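Side-chain contacts in succinate-semialdehyde dehydrogenase (NAD(P)(+)) (Marinobacter aquaeolei, PDB 3RH9), which probably oxidises succinate semialdehyde to succinate with a nicotinamide cofactor, as a member of the aldehyde dehydrogenase family: residues F29-P34 against S38-V43; R93-E98 against N158-M163. One frame throughout, in Å; residues are numbered along the deposited sequence.

Contact 1. Residues F29-P34 against S38-V43; sequences FDVYNP and SVIAKV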
loop_
_atom_site.group_PDB
_atom_site.type_symbol
_atom_site.label_atom_id
_atom_site.label_comp_id
_atom_site.label_asym_id
_atom_site.label_seq_id
_atom_site.Cartn_x
_atom_site.Cartn_y
_atom_site.Cartn_z
ATOM N N PHE A 29 -10.079 15.498 29.605
ATOM C CA PHE A 29 -10.657 16.236 28.474
ATOM C C PHE A 29 -12.153 16.022 28.473
ATOM O O PHE A 29 -12.629 14.981 28.925
ATOM C CB PHE A 29 -10.006 15.893 27.106
ATOM C CG PHE A 29 -10.336 14.508 26.554
ATOM C CD1 PHE A 29 -11.492 14.292 25.805
ATOM C CD2 PHE A 29 -9.453 13.438 26.729
ATOM C CE1 PHE A 29 -11.785 13.023 25.270
ATOM C CE2 PHE A 29 -9.730 12.178 26.200
ATOM C CZ PHE A 29 -10.899 11.967 25.472
ATOM N N ASP A 30 -12.899 17.008 27.989
ATOM C CA ASP A 30 -14.355 16.931 28.051
ATOM C C ASP A 30 -14.983 16.292 26.817
ATOM O O ASP A 30 -14.530 16.487 25.684
ATOM C CB ASP A 30 -14.958 18.323 28.267
ATOM C CG ASP A 30 -14.556 18.941 29.603
ATOM O OD1 ASP A 30 -13.911 18.253 30.433
ATOM O OD2 ASP A 30 -14.900 20.125 29.832
ATOM N N VAL A 31 -16.037 15.524 27.047
ATOM C CA VAL A 31 -16.897 15.090 25.962
ATOM C C VAL A 31 -18.232 15.811 26.099
ATOM O O VAL A 31 -18.777 15.935 27.196
ATOM C CB VAL A 31 -17.118 13.564 25.985
ATOM C CG1 VAL A 31 -17.870 13.115 24.748
ATOM C CG2 VAL A 31 -15.785 12.844 26.093
ATOM N N TYR A 32 -18.762 16.295 24.986
ATOM C CA TYR A 32 -20.034 17.008 25.009
ATOM C C TYR A 32 -21.129 16.206 24.345
ATOM O O TYR A 32 -20.861 15.420 23.460
ATOM C CB TYR A 32 -19.886 18.325 24.263
ATOM C CG TYR A 32 -19.171 19.401 25.048
ATOM C CD1 TYR A 32 -17.779 19.434 25.116
ATOM C CD2 TYR A 32 -19.892 20.392 25.719
ATOM C CE1 TYR A 32 -17.130 20.419 25.823
ATOM C CE2 TYR A 32 -19.243 21.379 26.436
ATOM C CZ TYR A 32 -17.865 21.389 26.481
ATOM O OH TYR A 32 -17.227 22.372 27.193
ATOM N N ASN A 33 -22.367 16.396 24.769
ATOM C CA ASN A 33 -23.488 15.902 23.988
ATOM C C ASN A 33 -23.860 16.998 22.992
ATOM O O ASN A 33 -24.212 18.095 23.388
ATOM C CB ASN A 33 -24.672 15.559 24.882
ATOM C CG ASN A 33 -25.870 15.075 24.095
ATOM O OD1 ASN A 33 -26.034 15.404 22.921
ATOM N ND2 ASN A 33 -26.718 14.283 24.737
ATOM N N PRO A 34 -23.759 16.717 21.688
ATOM C CA PRO A 34 -23.967 17.805 20.729
ATOM C C PRO A 34 -25.394 18.334 20.760
ATOM O O PRO A 34 -25.675 19.368 20.158
ATOM C CB PRO A 34 -23.688 17.137 19.380
ATOM C CG PRO A 34 -22.854 15.921 19.729
ATOM C CD PRO A 34 -23.389 15.456 21.031
ATOM N N SER A 38 -24.017 20.258 26.859
ATOM C CA SER A 38 -23.459 19.873 28.164
ATOM C C SER A 38 -22.325 18.847 28.065
ATOM O O SER A 38 -22.285 18.009 27.159
ATOM C CB SER A 38 -24.539 19.300 29.101
ATOM O OG SER A 38 -25.634 20.175 29.298
ATOM N N VAL A 39 -21.425 18.909 29.034
ATOM C CA VAL A 39 -20.380 17.911 29.203
ATOM C C VAL A 39 -20.967 16.624 29.792
ATOM O O VAL A 39 -21.663 16.660 30.799
ATOM C CB VAL A 39 -19.268 18.470 30.121
ATOM C CG1 VAL A 39 -18.459 17.358 30.747
ATOM C CG2 VAL A 39 -18.385 19.444 29.334
ATOM N N ILE A 40 -20.703 15.486 29.163
ATOM C CA ILE A 40 -21.306 14.237 29.633
ATOM C C ILE A 40 -20.274 13.281 30.216
ATOM O O ILE A 40 -20.623 12.258 30.796
ATOM C CB ILE A 40 -22.177 13.538 28.554
ATOM C CG1 ILE A 40 -21.335 13.107 27.351
ATOM C CG2 ILE A 40 -23.310 14.458 28.117
ATOM C CD1 ILE A 40 -22.141 12.472 26.233
ATOM N N ALA A 41 -19.005 13.640 30.094
ATOM C CA ALA A 41 -17.954 12.798 30.626
ATOM C C ALA A 41 -16.631 13.531 30.644
ATOM O O ALA A 41 -16.398 14.427 29.834
ATOM C CB ALA A 41 -17.842 11.520 29.805
ATOM N N LYS A 42 -15.772 13.146 31.579
ATOM C CA LYS A 42 -14.405 13.641 31.617
ATOM C C LYS A 42 -13.412 12.478 31.515
ATOM O O LYS A 42 -13.240 11.701 32.455
ATOM C CB LYS A 42 -14.162 14.448 32.884
ATOM C CG LYS A 42 -14.915 15.773 32.943
ATOM C CD LYS A 42 -14.695 16.464 34.292
ATOM C CE LYS A 42 -14.413 17.967 34.159
ATOM N NZ LYS A 42 -15.578 18.769 33.694
ATOM N N VAL A 43 -12.756 12.373 30.364
ATOM C CA VAL A 43 -11.843 11.277 30.085
ATOM C C VAL A 43 -10.381 11.660 30.307
ATOM O O VAL A 43 -9.957 12.760 29.963
ATOM C CB VAL A 43 -12.007 10.805 28.625
ATOM C CG1 VAL A 43 -11.283 9.492 28.408
ATOM C CG2 VAL A 43 -13.472 10.657 28.289
#
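This contact is the pairing of two antiparallel strands in a beta hairpin, 28-32 with 39-44, which forms a two-stranded sheet near the periphery of the chain. Phe-29 and Val-43 form a hydrogen-bonded pair, Phe-29 N giving to Val-43 O at 2.8 Å and Val-43 N returning a bond to Phe-29 O at 3.0 Å. The register then slips by one at Ile-40, a beta bulge: Val-31 N reaches Ala-41 O while Val-31 O receives Ile-40 N. Beyond it, Asn-33 N bonds to Ser-38 O. Side chains sort to two faces. On one, Phe-29 has CG lodged between its own backbone N and carbonyl carbon (chi1 71°), which lays the ring beside Val-43, whose CB sits 3.8 Å from the ring centroid in a CH-pi contact over one face. Val-31 CG2 touches Val-43 CG2 at 3.9 Å, and Pro-187 and Leu-188 pack against this side. Trimming Phe-29 to an alanine would probably leave the Val-43 branches without their aromatic cover and open a gap toward Pro-187. On the other face, Val-39 CG2 lies over the Tyr-32 ring, 3.7 Å from its centroid and off toward the rim, and the same methyl approaches Asp-30 OD2 at 3.6 Å. Asp-30 also runs alongside Lys-42, with OD1 to NZ a long salt bridge of 3.7 Å. The hairpin is thus probably held mainly by main-chain bonds and by an apolar face turned to the protein, whereas the long ion pair on the Asp-30 and Lys-42 side, where Lys-42 is exposed, probably adds little.

Contact 2. Residues R93-E98 against N158-M163; sequences RILCME and NFPIGM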
loop_
_atom_site.group_PDB
_atom_site.type_symbol
_atom_site.label_atom_id
_atom_site.label_comp_id
_atom_site.label_asym_id
_atom_site.label_seq_id
_atom_site.Cartn_x
_atom_site.Cartn_y
_atom_site.Cartn_z
ATOM N N ARG A 93 -26.806 3.752 22.740
ATOM C CA ARG A 93 -27.166 4.884 23.599
ATOM C C ARG A 93 -25.997 5.832 23.737
ATOM O O ARG A 93 -26.105 7.021 23.431
ATOM C CB ARG A 93 -27.612 4.425 24.985
ATOM C CG ARG A 93 -28.402 5.481 25.735
ATOM C CD ARG A 93 -28.847 5.007 27.111
ATOM N NE ARG A 93 -27.710 4.679 27.974
ATOM C CZ ARG A 93 -27.292 5.423 28.994
ATOM N NH1 ARG A 93 -27.926 6.545 29.300
ATOM N NH2 ARG A 93 -26.245 5.038 29.716
ATOM N N ILE A 94 -24.879 5.291 24.202
ATOM C CA ILE A 94 -23.652 6.061 24.350
ATOM C C ILE A 94 -23.212 6.697 23.025
ATOM O O ILE A 94 -22.680 7.807 22.997
ATOM C CB ILE A 94 -22.524 5.176 24.913
ATOM C CG1 ILE A 94 -22.920 4.654 26.296
ATOM C CG2 ILE A 94 -21.227 5.944 24.993
ATOM C CD1 ILE A 94 -22.270 3.346 26.674
ATOM N N LEU A 95 -23.438 5.996 21.924
ATOM C CA LEU A 95 -23.051 6.520 20.636
ATOM C C LEU A 95 -23.890 7.762 20.361
ATOM O O LEU A 95 -23.377 8.838 20.031
ATOM C CB LEU A 95 -23.288 5.470 19.559
ATOM C CG LEU A 95 -22.473 5.652 18.282
ATOM C CD1 LEU A 95 -22.264 4.323 17.585
ATOM C CD2 LEU A 95 -23.132 6.659 17.348
ATOM N N CYS A 96 -25.194 7.597 20.520
ATOM C CA CYS A 96 -26.144 8.659 20.274
ATOM C C CYS A 96 -25.770 9.937 21.017
ATOM O O CYS A 96 -25.777 11.040 20.448
ATOM C CB CYS A 96 -27.529 8.209 20.718
ATOM S SG CYS A 96 -28.769 9.480 20.557
HETATM N N MSE A 97 -25.449 9.794 22.296
HETATM C CA MSE A 97 -25.273 10.968 23.126
HETATM C C MSE A 97 -24.009 11.743 22.819
HETATM O O MSE A 97 -23.993 12.964 22.959
HETATM C CB MSE A 97 -25.341 10.609 24.600
HETATM C CG MSE A 97 -26.769 10.427 25.076
HETATM SE SE MSE A 97 -26.880 9.456 26.763
HETATM C CE MSE A 97 -28.834 9.522 27.021
ATOM N N GLU A 98 -22.954 11.052 22.398
ATOM C CA GLU A 98 -21.683 11.733 22.162
ATOM C C GLU A 98 -21.522 12.214 20.715
ATOM O O GLU A 98 -20.844 13.202 20.456
ATOM C CB GLU A 98 -20.497 10.862 22.595
ATOM C CG GLU A 98 -20.299 9.631 21.755
ATOM C CD GLU A 98 -19.113 8.796 22.224
ATOM O OE1 GLU A 98 -18.360 9.266 23.113
ATOM O OE2 GLU A 98 -18.934 7.671 21.707
ATOM N N ASN A 158 -16.832 10.029 12.980
ATOM C CA ASN A 158 -17.984 9.821 12.087
ATOM C C ASN A 158 -18.679 8.494 12.353
ATOM O O ASN A 158 -19.910 8.398 12.259
ATOM C CB ASN A 158 -17.672 9.880 10.585
ATOM C CG ASN A 158 -16.394 10.584 10.253
ATOM O OD1 ASN A 158 -15.948 11.490 10.955
ATOM N ND2 ASN A 158 -15.793 10.177 9.137
ATOM N N PHE A 159 -17.896 7.460 12.633
ATOM C CA PHE A 159 -18.475 6.172 13.005
ATOM C C PHE A 159 -17.758 5.616 14.213
ATOM O O PHE A 159 -16.823 4.826 14.081
ATOM C CB PHE A 159 -18.417 5.183 11.846
ATOM C CG PHE A 159 -19.402 5.476 10.767
ATOM C CD1 PHE A 159 -19.006 6.117 9.609
ATOM C CD2 PHE A 159 -20.735 5.123 10.917
ATOM C CE1 PHE A 159 -19.921 6.399 8.605
ATOM C CE2 PHE A 159 -21.660 5.402 9.916
ATOM C CZ PHE A 159 -21.246 6.043 8.753
ATOM N N PRO A 160 -18.188 6.046 15.402
ATOM C CA PRO A 160 -17.499 5.680 16.645
ATOM C C PRO A 160 -17.394 4.160 16.851
ATOM O O PRO A 160 -16.456 3.718 17.508
ATOM C CB PRO A 160 -18.358 6.342 17.728
ATOM C CG PRO A 160 -19.064 7.466 17.013
ATOM C CD PRO A 160 -19.340 6.929 15.643
ATOM N N ILE A 161 -18.315 3.376 16.295
ATOM C CA ILE A 161 -18.176 1.922 16.352
ATOM C C ILE A 161 -17.954 1.251 14.995
ATOM O O ILE A 161 -17.321 0.223 14.918
ATOM C CB ILE A 161 -19.345 1.233 17.086
ATOM C CG1 ILE A 161 -18.853 -0.049 17.755
ATOM C CG2 ILE A 161 -20.472 0.909 16.140
ATOM C CD1 ILE A 161 -17.797 0.160 18.834
ATOM N N GLY A 162 -18.477 1.824 13.925
ATOM C CA GLY A 162 -18.323 1.218 12.611
ATOM C C GLY A 162 -16.888 1.194 12.100
ATOM O O GLY A 162 -16.398 0.154 11.651
HETATM N N MSE A 163 -16.217 2.342 12.164
HETATM C CA MSE A 163 -14.835 2.434 11.718
HETATM C C MSE A 163 -13.972 1.369 12.375
HETATM O O MSE A 163 -13.428 0.497 11.697
HETATM C CB MSE A 163 -14.244 3.818 12.008
HETATM C CG MSE A 163 -14.817 4.925 11.156
HETATM SE SE MSE A 163 -15.055 4.337 9.301
HETATM C CE MSE A 163 -15.712 6.049 8.582
#
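The pyrrolidine ring of Pro-160 is met by Leu-95 at its CG and CD atoms and by the carboxylate of Glu-98 near CB, so two side chains one helical turn apart share one small ring. The leucine side chain comes at the proline nearly perpendicular to it. CG of Leu-95 stands 4.1 Å from Pro-160 CG, and Leu-95 CD2 lies 4.2 Å from Pro-160 CD. The other methyl of the leucine forks away to Ile-161, where CD1 and CG2 are 4.1 Å apart. Chi1 of Leu-95 (-158°) sets CG opposite the backbone N and directs the branch point at the loop, while chi2 turns one methyl to each residue. The leucine contacts are apolar and of ordinary van der Waals length, and no hydrogen bond links the two segments. On the helix side, the polar group nearest the ring is the Glu-98 carboxylate, whose OE2 lies 4.2 Å from Pro-160 CB, but its bonds go to helix 188-197: OE2 pairs with Thr-189 OG1 and OE1 takes Leu-188 N. A buried acid is thus held on both oxygens while its flank rests near a proline. The loop leads from strand 151-154 into helix 162-174; Glu-109 of helix 103-123 receives the N-H groups of Ile-161 and Gly-162, and Thr-189 and Glu-109 both pack beside Leu-95 and Pro-160, so helix 88-99 meets the loop among three helices.

In the fold
Contact 1 closes before contact 2 opens along the chain, yet their centres lie only about 14 Å apart, and they touch at the turn end of the hairpin, where Pro-34 CD and, from the second strand, Ile-40 CD1 pack near the carbonyl oxygen of Met-97 on helix 88-99. That helix is layered between the peripheral hairpin and the more central loop 158-161, which follows strand 151-154 of the mainly parallel, Rossmann-like sheet characteristic of the aldehyde dehydrogenase cofactor domain. Helix 188-197 serves both, Leu-188 meeting the apolar side of the hairpin and Thr-189 the loop. Together they trace a path inward, a worked case of an outlying hairpin joined to a domain's interior through one intervening helix.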